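Major allergen Alt a 1 (Alternaria alternata, PDB 3V0R) forms a disulfide-linked homodimer of beta-barrel subunits and may bind and inhibit the beta-glucanase activity of thaumatin-like proteins of the host plant. Local coordinates at residues A98-Y103 with A120-T125. Numbering follows the deposited sequence.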
ATOM      1  N   ALA A  98     -12.758  22.432  -5.155  1.00 31.66           N
ATOM      2  CA  ALA A  98     -12.390  23.325  -4.070  1.00 31.95           C
ATOM      3  C   ALA A  98     -11.055  23.965  -4.275  1.00 32.22           C
ATOM      4  O   ALA A  98     -10.290  23.547  -5.124  1.00 32.99           O
ATOM      5  CB  ALA A  98     -12.359  22.526  -2.728  1.00 32.23           C
ATOM      6  N   THR A  99     -10.754  24.964  -3.478  1.00 32.53           N
ATOM      7  CA  THR A  99      -9.438  25.527  -3.328  1.00 33.27           C
ATOM      8  C   THR A  99      -8.868  24.924  -2.049  1.00 33.98           C
ATOM      9  O   THR A  99      -9.573  24.873  -1.021  1.00 34.00           O
ATOM     10  CB  THR A  99      -9.470  27.091  -3.184  1.00 33.70           C
ATOM     11  OG1 THR A  99      -9.961  27.692  -4.406  1.00 34.02           O
ATOM     12  CG2 THR A  99      -8.066  27.621  -2.939  1.00 34.88           C
ATOM     13  N   LEU A 100      -7.606  24.502  -2.087  1.00 34.67           N
ATOM     14  CA  LEU A 100      -6.955  23.940  -0.866  1.00 34.82           C
ATOM     15  C   LEU A 100      -5.837  24.910  -0.479  1.00 35.85           C
ATOM     16  O   LEU A 100      -4.743  24.836  -0.979  1.00 36.65           O
ATOM     17  CB  LEU A 100      -6.403  22.565  -1.165  1.00 34.22           C
ATOM     18  CG  LEU A 100      -7.293  21.539  -1.796  1.00 34.08           C
ATOM     19  CD1 LEU A 100      -6.643  20.174  -1.829  1.00 33.66           C
ATOM     20  CD2 LEU A 100      -8.649  21.403  -1.052  1.00 33.68           C
ATOM     21  N   PRO A 101      -6.119  25.859   0.418  1.00 36.74           N
ATOM     22  CA  PRO A 101      -5.114  26.872   0.742  1.00 37.84           C
ATOM     23  C   PRO A 101      -3.939  26.199   1.416  1.00 38.22           C
ATOM     24  O   PRO A 101      -4.110  25.294   2.278  1.00 37.04           O
ATOM     25  CB  PRO A 101      -5.812  27.767   1.751  1.00 38.98           C
ATOM     26  CG  PRO A 101      -7.251  27.405   1.729  1.00 38.33           C
ATOM     27  CD  PRO A 101      -7.377  26.054   1.162  1.00 37.18           C
ATOM     28  N   ASN A 102      -2.757  26.628   1.015  1.00 38.60           N
ATOM     29  CA  ASN A 102      -1.564  26.046   1.588  1.00 39.13           C
ATOM     30  C   ASN A 102      -0.381  27.011   1.645  1.00 40.73           C
ATOM     31  O   ASN A 102      -0.409  28.072   0.999  1.00 40.38           O
ATOM     32  CB  ASN A 102      -1.245  24.797   0.793  1.00 38.73           C
ATOM     33  CG  ASN A 102      -0.875  25.097  -0.640  1.00 40.70           C
ATOM     34  OD1 ASN A 102       0.269  25.361  -0.920  1.00 43.46           O
ATOM     35  ND2 ASN A 102      -1.854  25.154  -1.529  1.00 42.15           N
ATOM     36  N   TYR A 103       0.625  26.671   2.435  1.00 40.32           N
ATOM     37  CA  TYR A 103       1.830  27.468   2.562  1.00 42.79           C
ATOM     38  C   TYR A 103       3.045  26.616   2.229  1.00 42.43           C
ATOM     39  O   TYR A 103       3.124  25.455   2.735  1.00 40.16           O
ATOM     40  CB  TYR A 103       1.919  27.967   4.005  1.00 46.05           C
ATOM     41  CG  TYR A 103       3.109  28.847   4.224  1.00 50.73           C
ATOM     42  CD1 TYR A 103       3.178  30.100   3.626  1.00 55.93           C
ATOM     43  CD2 TYR A 103       4.179  28.425   5.000  1.00 54.54           C
ATOM     44  CE1 TYR A 103       4.300  30.927   3.803  1.00 58.02           C
ATOM     45  CE2 TYR A 103       5.298  29.236   5.196  1.00 57.85           C
ATOM     46  CZ  TYR A 103       5.345  30.479   4.591  1.00 59.73           C
ATOM     47  OH  TYR A 103       6.464  31.260   4.775  1.00 68.62           O
ATOM     48  N   ALA A 120      -5.803  25.336   6.041  1.00 37.34           N
ATOM     49  CA  ALA A 120      -7.223  25.358   6.359  1.00 37.49           C
ATOM     50  C   ALA A 120      -7.890  24.173   5.735  1.00 36.89           C
ATOM     51  O   ALA A 120      -7.468  23.711   4.664  1.00 36.27           O
ATOM     52  CB  ALA A 120      -7.897  26.611   5.825  1.00 37.51           C
ATOM     53  N   ASP A 121      -8.961  23.696   6.367  1.00 36.41           N
ATOM     54  CA  ASP A 121      -9.769  22.654   5.758  1.00 35.83           C
ATOM     55  C   ASP A 121     -10.612  23.277   4.640  1.00 35.88           C
ATOM     56  O   ASP A 121     -10.773  24.488   4.620  1.00 35.99           O
ATOM     57  CB  ASP A 121     -10.719  22.072   6.787  1.00 36.33           C
ATOM     58  CG  ASP A 121     -10.028  21.218   7.836  1.00 36.99           C
ATOM     59  OD1 ASP A 121      -8.860  20.933   7.787  1.00 37.73           O
ATOM     60  OD2 ASP A 121     -10.741  20.794   8.757  1.00 39.37           O
ATOM     61  N   ALA A 122     -11.125  22.455   3.727  1.00 34.46           N
ATOM     62  CA  ALA A 122     -12.043  22.874   2.668  1.00 34.19           C
ATOM     63  C   ALA A 122     -13.169  21.850   2.629  1.00 34.28           C
ATOM     64  O   ALA A 122     -12.981  20.718   3.013  1.00 33.56           O
ATOM     65  CB  ALA A 122     -11.338  22.908   1.282  1.00 34.24           C
ATOM     66  N   TYR A 123     -14.333  22.258   2.146  1.00 34.80           N
ATOM     67  CA  TYR A 123     -15.479  21.395   2.033  1.00 35.34           C
ATOM     68  C   TYR A 123     -15.884  21.292   0.589  1.00 36.51           C
ATOM     69  O   TYR A 123     -15.934  22.319  -0.134  1.00 37.41           O
ATOM     70  CB  TYR A 123     -16.561  21.936   2.901  1.00 36.58           C
ATOM     71  CG  TYR A 123     -16.263  21.741   4.349  1.00 36.76           C
ATOM     72  CD1 TYR A 123     -15.479  22.653   5.055  1.00 37.80           C
ATOM     73  CD2 TYR A 123     -16.698  20.591   5.024  1.00 38.19           C
ATOM     74  CE1 TYR A 123     -15.116  22.382   6.396  1.00 38.75           C
ATOM     75  CE2 TYR A 123     -16.408  20.364   6.350  1.00 38.40           C
ATOM     76  CZ  TYR A 123     -15.628  21.250   7.028  1.00 38.93           C
ATOM     77  OH  TYR A 123     -15.348  20.984   8.313  1.00 39.79           O
ATOM     78  N   ILE A 124     -16.142  20.100   0.094  1.00 35.35           N
ATOM     79  CA  ILE A 124     -16.499  19.965  -1.318  1.00 34.18           C
ATOM     80  C   ILE A 124     -17.963  19.464  -1.356  1.00 34.22           C
ATOM     81  O   ILE A 124     -18.389  18.680  -0.468  1.00 33.48           O
ATOM     82  CB  ILE A 124     -15.568  18.960  -2.082  1.00 34.55           C
ATOM     83  CG1 ILE A 124     -15.439  17.563  -1.473  1.00 35.54           C
ATOM     84  CG2 ILE A 124     -14.172  19.527  -2.294  1.00 35.11           C
ATOM     85  CD1 ILE A 124     -16.450  16.515  -2.015  1.00 37.20           C
ATOM     86  N   THR A 125     -18.678  19.815  -2.409  1.00 32.84           N
ATOM     87  CA  THR A 125     -20.032  19.296  -2.675  1.00 32.24           C
ATOM     88  C   THR A 125     -20.006  18.494  -3.973  1.00 31.78           C
ATOM     89  O   THR A 125     -19.621  18.968  -5.068  1.00 31.45           O
ATOM     90  CB  THR A 125     -21.117  20.433  -2.721  1.00 32.66           C
ATOM     91  OG1 THR A 125     -21.134  21.159  -1.500  1.00 33.40           O
ATOM     92  CG2 THR A 125     -22.585  19.829  -2.992  1.00 32.68           C
TER
HETATM   93  O   HOH W   1      -6.038  23.160   2.353  1.00 36.87           O
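Ala98 and Ala122 set their methyl groups into the gap between two antiparallel strands that have drawn apart, with CB of Ala98 4.2 Å from CB of Ala122. The two backbones share no direct hydrogen bond here, and even CA of Ala98 and CA of Ile124 stand 6.0 Å apart. Both alanine CB atoms point toward the opposite strand, where two single methyls facing each other are small enough to meet between the strands. The tightest apolar approach is that of Ile124, whose CG2 lies 3.5 Å from CB of Ala98. With chi1 at 54°, CG1 stands between the backbone N and the carbonyl carbon, and the beta-branch offers its short arm to Ala98 while the longer one leads away. Ala122 CB also meets the backbone, 3.5 Å from Thr99 O, and receives Leu100 through one branch, CD2, at 3.9 Å. Leu100 carries CG beside its backbone N, anti to the carbonyl carbon (chi1 -51°), and its branched end, CD2 foremost, comes nearer the alanine than its CB direction suggests. Farther along, the ring of Pro101 lays CG 4.2 Å from Ala120 CB; lacking an N-H, proline suits a place where regular strand pairing lapses. Ala120 N, 4.1 Å from Pro101 O, is too far to bond it and is buried without a partner; a water donates to both Pro101 O and Ala120 O, linking two acceptors. Asn102 folds its amide back along its own strand across the break, ND2 giving a nearly straight bond (167°) to Leu100 O, 3.0 Å away. The contact lies at a break in the hairpin of strands 93-106 and 114-128, with pairing taken up again where Pro101 bonds to Val119 and Tyr103 to Gln117. Strand 81-87 flanks one side, touching Leu100 and Ile124 through Leu82 and Leu84, and strand 15-25 borders the other, pairing with Ala122 through Ile18.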